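Local structure of cytosol aminopeptidase (Coxiella burnetii, 3IJ3) at residues H159-R162 with V163-L167. The protein is probably a manganese-dependent leucyl aminopeptidase of the peptidase M17 family, removing amino acids from the N-terminal ends of peptides. Sequence-based numbering, arbitrary orientation.
Sequences HRKR and VTDWL. With SO4 (sulfate ion), chain H.
R162 lies alongside W166, one turn further along helix 157-178, the long helix that runs from the N-terminal part of the chain toward the catalytic part in this M17 aminopeptidase. The guanidinium plane is 25° from the indole plane, and R162 CD comes to 4.2 Å from W166 CD1. A water lies in the indole plane at the ring edge, 2.9 Å from W166 NE1, and makes a weak link to R162 NH2, whose stronger partner is E478 on helix 470-481. A sulfate, probably from the crystallisation liquor and also bound by Q290, places O4 over one face of the guanidinium; its O3 lies 2.5 Å from R162 NH1, too short and too bent (126°) to be trusted in detail.

V163, the next residue, gives its backbone N to H159 O at 3.0 Å. Its CG2 methyl, set beside that same N, packs separately against the carbonyl oxygen, with V163 CG2 3.3 Å from H159 O. In one of two modelled conformers of T164, the hydroxyl joins the backbone N in donating to R160 O, from the opposite face of the carbonyl plane, with T164 OG1 2.7 Å from R160 O.

K161 and D165 form an i to i+4 salt bridge. The lysine chain stays extended through its first three torsions and turns only at the last (chi4 -46°), which carries K161 NZ back over the next helical turn to 2.6 Å from D165 OD2. L289 O and Q290 NE2 add further bonds to K161 NZ and D165 OD2, respectively, tying the pair to the end of helix 275-289. The ammonium group meets OD2 on its syn lone pair, the side of OD1, while a second water accepts from NZ and donates to D165 OD1 at 2.7 Å, closing a ring in which both carboxylate oxygens are held.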
loop_
_atom_site.group_PDB
_atom_site.type_symbol
_atom_site.label_atom_id
_atom_site.label_comp_id
_atom_site.label_asym_id
_atom_site.label_seq_id
_atom_site.Cartn_x
_atom_site.Cartn_y
_atom_site.Cartn_z
ATOM N N HIS A 159 -32.065 21.532 40.447
ATOM C CA HIS A 159 -31.386 21.109 39.234
ATOM C C HIS A 159 -31.422 19.613 39.021
ATOM O O HIS A 159 -30.907 19.121 38.020
ATOM C CB HIS A 159 -29.916 21.525 39.319
ATOM C CG HIS A 159 -29.735 22.990 39.530
ATOM N ND1 HIS A 159 -29.796 23.896 38.494
ATOM C CD2 HIS A 159 -29.532 23.709 40.656
ATOM C CE1 HIS A 159 -29.618 25.114 38.975
ATOM N NE2 HIS A 159 -29.464 25.030 40.284
ATOM N N ARG A 160 -32.071 18.900 39.926
ATOM C CA ARG A 160 -32.052 17.439 39.917
ATOM C C ARG A 160 -32.632 16.789 38.674
ATOM O O ARG A 160 -31.993 15.895 38.092
ATOM C CB ARG A 160 -32.745 16.930 41.172
ATOM C CG ARG A 160 -32.576 15.451 41.487
ATOM C CD ARG A 160 -33.067 15.232 42.933
ATOM N NE ARG A 160 -32.251 15.988 43.909
ATOM C CZ ARG A 160 -32.607 16.239 45.181
ATOM N NH1 ARG A 160 -33.787 15.817 45.638
ATOM N NH2 ARG A 160 -31.801 16.941 45.995
ATOM N N LYS A 161 -33.825 17.223 38.259
ATOM C CA LYS A 161 -34.467 16.638 37.086
ATOM C C LYS A 161 -33.648 16.885 35.806
ATOM O O LYS A 161 -33.396 15.966 35.019
ATOM C CB LYS A 161 -35.886 17.181 36.885
ATOM C CG LYS A 161 -36.670 16.438 35.761
ATOM C CD LYS A 161 -37.951 17.128 35.362
ATOM C CE LYS A 161 -38.813 16.245 34.478
ATOM N NZ LYS A 161 -38.090 15.567 33.384
ATOM N N ARG A 162 -33.252 18.130 35.581
ATOM C CA ARG A 162 -32.514 18.447 34.356
ATOM C C ARG A 162 -31.177 17.718 34.299
ATOM O O ARG A 162 -30.803 17.178 33.250
ATOM C CB ARG A 162 -32.272 19.935 34.271
ATOM C CG ARG A 162 -31.678 20.391 32.964
ATOM C CD ARG A 162 -32.659 20.385 31.844
ATOM N NE ARG A 162 -33.780 21.297 32.105
ATOM C CZ ARG A 162 -34.622 21.734 31.172
ATOM N NH1 ARG A 162 -35.612 22.555 31.510
ATOM N NH2 ARG A 162 -34.467 21.380 29.900
ATOM N N VAL A 163 -30.432 17.719 35.396
ATOM C CA VAL A 163 -29.145 17.032 35.410
ATOM C C VAL A 163 -29.316 15.501 35.250
ATOM O O VAL A 163 -28.574 14.865 34.495
ATOM C CB VAL A 163 -28.319 17.391 36.676
ATOM C CG1 VAL A 163 -27.122 16.455 36.805
ATOM C CG2 VAL A 163 -27.898 18.863 36.628
ATOM N N THR A 164 -30.311 14.939 35.932
ATOM C CA THR A 164 -30.559 13.501 35.861
ATOM C C THR A 164 -30.991 13.085 34.458
ATOM O O THR A 164 -30.481 12.103 33.916
ATOM C CB THR A 164 -31.617 13.042 36.881
ATOM O OG1 THR A 164 -31.181 13.373 38.201
ATOM C CG2 THR A 164 -31.831 11.521 36.789
ATOM N N ASP A 165 -31.905 13.856 33.876
ATOM C CA ASP A 165 -32.426 13.602 32.527
ATOM C C ASP A 165 -31.235 13.567 31.546
ATOM O O ASP A 165 -31.116 12.643 30.730
ATOM C CB ASP A 165 -33.431 14.681 32.061
ATOM C CG ASP A 165 -34.820 14.554 32.695
ATOM O OD1 ASP A 165 -35.082 13.565 33.407
ATOM O OD2 ASP A 165 -35.658 15.453 32.458
ATOM N N TRP A 166 -30.355 14.568 31.620
ATOM C CA TRP A 166 -29.200 14.590 30.730
ATOM C C TRP A 166 -28.201 13.469 30.992
ATOM O O TRP A 166 -27.711 12.866 30.048
ATOM C CB TRP A 166 -28.464 15.949 30.735
ATOM C CG TRP A 166 -29.050 16.926 29.786
ATOM C CD1 TRP A 166 -29.663 18.101 30.085
ATOM C CD2 TRP A 166 -29.102 16.796 28.358
ATOM N NE1 TRP A 166 -30.088 18.719 28.934
ATOM C CE2 TRP A 166 -29.750 17.936 27.861
ATOM C CE3 TRP A 166 -28.656 15.827 27.461
ATOM C CZ2 TRP A 166 -29.971 18.129 26.499
ATOM C CZ3 TRP A 166 -28.878 16.009 26.109
ATOM C CH2 TRP A 166 -29.525 17.157 25.640
ATOM N N LEU A 167 -27.893 13.212 32.259
ATOM C CA LEU A 167 -26.909 12.202 32.605
ATOM C C LEU A 167 -27.360 10.826 32.155
ATOM O O LEU A 167 -26.597 10.092 31.514
ATOM C CB LEU A 167 -26.652 12.188 34.108
ATOM C CG LEU A 167 -25.633 11.129 34.564
ATOM C CD1 LEU A 167 -24.359 11.764 34.970
ATOM C CD2 LEU A 167 -26.189 10.369 35.758
HETATM S S SO4 H . -36.827 20.748 34.415
HETATM O O1 SO4 H . -36.529 20.939 35.837
HETATM O O2 SO4 H . -38.226 20.348 34.258
HETATM O O3 SO4 H . -36.627 22.002 33.703
HETATM O O4 SO4 H . -35.958 19.718 33.864
HETATM O O HOH W 1 -37.500 13.183 34.510
HETATM O O HOH W 2 -31.382 21.308 28.828
#